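Local coordinates for protein UL37 (Suid herpesvirus 1, PDB 4K70) that is an inner tegument protein of the herpesvirus particle, thought to be essential for control of viral trafficking, at residues R48-A53 against D101-A106. Residues are numbered along the deposited sequence; the frame is centred on the assembly and turned at random.
Sequences RALRLA and DDTTAA
Arg-51 and Asp-102 form a salt bridge between two nearly parallel helices, with NH2 of the arginine 2.9 Å from OD1 of the aspartate. The hydrogen bond is almost straight, 176° at the hydrogen. OD1 lies in the guanidinium plane, while the donor meets it on the syn side, somewhat out of the carboxylate plane, and the two flat groups are only slightly tilted against each other. NE stands 3.6 Å from both OD1 and OD2 of Asp-102, so a single hydrogen bond carries the bridge. One face of the same guanidinium rests on Ala-106, whose CB sits over its centre, 3.6 Å from CZ. A bend at chi2 (-79°) carries the arginine chain across to helix 101-109, and Asp-102 holds CG anti to its backbone nitrogen (chi1 -171°), which brings the carboxylate to the guanidinium edge.

Beside this polar pair, Leu-50 sets CD2 against CA and the CG2 methyl of Thr-103, the two side chains crossing at about a right angle. CD2 approaches CA of Thr-103 to 3.2 Å and its CG2 to 3.3 Å, tighter than usual van der Waals contact, while CB of Ala-106 borders the same methyl at 4.2 Å. The threonine hydroxyl is hydrogen-bonded to the carbonyl O of Val-98, just before the helix, and to NE1 of Trp-46, one turn ahead of Leu-50. Further out, Glu-109 forms a salt bridge with NH1 of Arg-51, and Leu-72 of helix 63-78 touches Leu-50.

The contact joins the long helix 39-60 to the first turns of helix 101-109 within the largely helical N-terminal half of UL37, their local axes 9.9 Å apart. With acidic partners at NH2 and NH1 and a methyl against one face, the guanidinium is probably restrained in position and rotation, and the two carboxylates would be expected to stabilise its positive charge.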
ATOM      1  N   ARG A  48      28.056 -19.508  14.061  1.00 29.17           N
ATOM      2  CA  ARG A  48      28.392 -20.835  13.552  1.00 27.91           C
ATOM      3  C   ARG A  48      28.412 -20.847  12.030  1.00 31.09           C
ATOM      4  O   ARG A  48      29.313 -21.416  11.419  1.00 33.76           O
ATOM      5  CB  ARG A  48      27.373 -21.881  14.038  1.00 32.92           C
ATOM      6  CG  ARG A  48      27.297 -22.074  15.550  1.00 37.55           C
ATOM      7  CD  ARG A  48      25.962 -22.744  15.955  1.00 44.83           C
ATOM      8  NE  ARG A  48      25.817 -24.079  15.371  1.00 49.38           N
ATOM      9  CZ  ARG A  48      24.684 -24.784  15.357  1.00 55.61           C
ATOM     10  NH1 ARG A  48      23.572 -24.288  15.891  1.00 50.36           N
ATOM     11  NH2 ARG A  48      24.663 -25.990  14.802  1.00 53.00           N
ATOM     12  N   ALA A  49      27.399 -20.249  11.407  1.00 27.75           N
ATOM     13  CA  ALA A  49      27.364 -20.206   9.951  1.00 29.06           C
ATOM     14  C   ALA A  49      28.581 -19.455   9.406  1.00 27.41           C
ATOM     15  O   ALA A  49      29.252 -19.927   8.496  1.00 28.53           O
ATOM     16  CB  ALA A  49      26.065 -19.583   9.443  1.00 27.53           C
ATOM     17  N   LEU A  50      28.876 -18.293   9.973  1.00 28.85           N
ATOM     18  CA  LEU A  50      30.004 -17.506   9.495  1.00 27.94           C
ATOM     19  C   LEU A  50      31.322 -18.256   9.699  1.00 32.48           C
ATOM     20  O   LEU A  50      32.178 -18.281   8.815  1.00 31.61           O
ATOM     21  CB  LEU A  50      30.066 -16.155  10.208  1.00 26.74           C
ATOM     22  CG  LEU A  50      31.254 -15.337   9.715  1.00 30.17           C
ATOM     23  CD1 LEU A  50      30.976 -14.818   8.291  1.00 25.78           C
ATOM     24  CD2 LEU A  50      31.581 -14.213  10.684  1.00 36.59           C
ATOM     25  N   ARG A  51      31.476 -18.857  10.875  1.00 28.23           N
ATOM     26  CA  ARG A  51      32.675 -19.624  11.205  1.00 33.51           C
ATOM     27  C   ARG A  51      32.875 -20.800  10.260  1.00 32.24           C
ATOM     28  O   ARG A  51      33.986 -21.066   9.824  1.00 37.14           O
ATOM     29  CB  ARG A  51      32.608 -20.113  12.653  1.00 33.93           C
ATOM     30  CG  ARG A  51      33.074 -19.092  13.648  1.00 37.76           C
ATOM     31  CD  ARG A  51      34.586 -19.058  13.685  1.00 42.84           C
ATOM     32  NE  ARG A  51      35.097 -17.908  14.422  1.00 42.85           N
ATOM     33  CZ  ARG A  51      36.385 -17.595  14.482  1.00 43.06           C
ATOM     34  NH1 ARG A  51      37.270 -18.357  13.851  1.00 47.00           N
ATOM     35  NH2 ARG A  51      36.792 -16.530  15.168  1.00 43.87           N
ATOM     36  N   LEU A  52      31.792 -21.494   9.939  1.00 31.71           N
ATOM     37  CA  LEU A  52      31.844 -22.630   9.025  1.00 35.63           C
ATOM     38  C   LEU A  52      32.162 -22.219   7.587  1.00 37.47           C
ATOM     39  O   LEU A  52      32.826 -22.951   6.839  1.00 35.86           O
ATOM     40  CB  LEU A  52      30.511 -23.389   9.062  1.00 34.82           C
ATOM     41  CG  LEU A  52      30.249 -24.219  10.316  1.00 36.24           C
ATOM     42  CD1 LEU A  52      28.783 -24.588  10.382  1.00 37.60           C
ATOM     43  CD2 LEU A  52      31.108 -25.466  10.290  1.00 40.97           C
ATOM     44  N   ALA A  53      31.675 -21.053   7.184  1.00 33.83           N
ATOM     45  CA  ALA A  53      31.986 -20.564   5.852  1.00 34.69           C
ATOM     46  C   ALA A  53      33.449 -20.129   5.798  1.00 33.59           C
ATOM     47  O   ALA A  53      34.168 -20.461   4.858  1.00 34.34           O
ATOM     48  CB  ALA A  53      31.058 -19.427   5.464  1.00 29.90           C
ATOM     49  N   ASP A 101      32.238  -8.397  16.951  1.00 37.92           N
ATOM     50  CA  ASP A 101      33.682  -8.519  16.780  1.00 38.26           C
ATOM     51  C   ASP A 101      34.109  -9.871  16.224  1.00 35.53           C
ATOM     52  O   ASP A 101      35.112  -9.948  15.522  1.00 31.79           O
ATOM     53  CB  ASP A 101      34.412  -8.215  18.085  1.00 39.31           C
ATOM     54  CG  ASP A 101      34.368  -6.746  18.434  1.00 47.81           C
ATOM     55  OD1 ASP A 101      34.107  -5.931  17.521  1.00 43.63           O
ATOM     56  OD2 ASP A 101      34.598  -6.403  19.612  1.00 57.10           O
ATOM     57  N   ASP A 102      33.340 -10.927  16.491  1.00 31.99           N
ATOM     58  CA  ASP A 102      33.755 -12.260  16.039  1.00 34.33           C
ATOM     59  C   ASP A 102      33.665 -12.421  14.544  1.00 36.76           C
ATOM     60  O   ASP A 102      34.368 -13.252  13.960  1.00 37.68           O
ATOM     61  CB  ASP A 102      32.964 -13.395  16.708  1.00 40.45           C
ATOM     62  CG  ASP A 102      33.553 -14.783  16.389  1.00 44.21           C
ATOM     63  OD1 ASP A 102      34.795 -14.943  16.452  1.00 42.17           O
ATOM     64  OD2 ASP A 102      32.787 -15.710  16.053  1.00 46.80           O
ATOM     65  N   THR A 103      32.781 -11.643  13.923  1.00 30.83           N
ATOM     66  CA  THR A 103      32.599 -11.718  12.492  1.00 32.34           C
ATOM     67  C   THR A 103      33.844 -11.186  11.794  1.00 30.32           C
ATOM     68  O   THR A 103      34.348 -11.795  10.850  1.00 30.08           O
ATOM     69  CB  THR A 103      31.362 -10.898  12.053  1.00 32.17           C
ATOM     70  OG1 THR A 103      30.189 -11.461  12.653  1.00 28.23           O
ATOM     71  CG2 THR A 103      31.219 -10.912  10.540  1.00 25.83           C
ATOM     72  N   THR A 104      34.320 -10.036  12.260  1.00 30.99           N
ATOM     73  CA  THR A 104      35.551  -9.445  11.749  1.00 33.68           C
ATOM     74  C   THR A 104      36.745 -10.365  12.018  1.00 35.46           C
ATOM     75  O   THR A 104      37.556 -10.616  11.123  1.00 36.15           O
ATOM     76  CB  THR A 104      35.818  -8.083  12.412  1.00 38.14           C
ATOM     77  OG1 THR A 104      34.738  -7.191  12.110  1.00 37.38           O
ATOM     78  CG2 THR A 104      37.154  -7.479  11.918  1.00 37.95           C
ATOM     79  N   ALA A 105      36.836 -10.875  13.245  1.00 33.39           N
ATOM     80  CA  ALA A 105      37.953 -11.729  13.639  1.00 34.37           C
ATOM     81  C   ALA A 105      38.017 -12.978  12.761  1.00 36.36           C
ATOM     82  O   ALA A 105      39.094 -13.382  12.320  1.00 35.82           O
ATOM     83  CB  ALA A 105      37.856 -12.100  15.124  1.00 30.38           C
ATOM     84  N   ALA A 106      36.861 -13.561  12.464  1.00 33.06           N
ATOM     85  CA  ALA A 106      36.829 -14.778  11.656  1.00 34.58           C
ATOM     86  C   ALA A 106      37.183 -14.521  10.198  1.00 35.25           C
ATOM     87  O   ALA A 106      37.944 -15.279   9.587  1.00 36.22           O
ATOM     88  CB  ALA A 106      35.475 -15.466  11.762  1.00 32.59           C
TER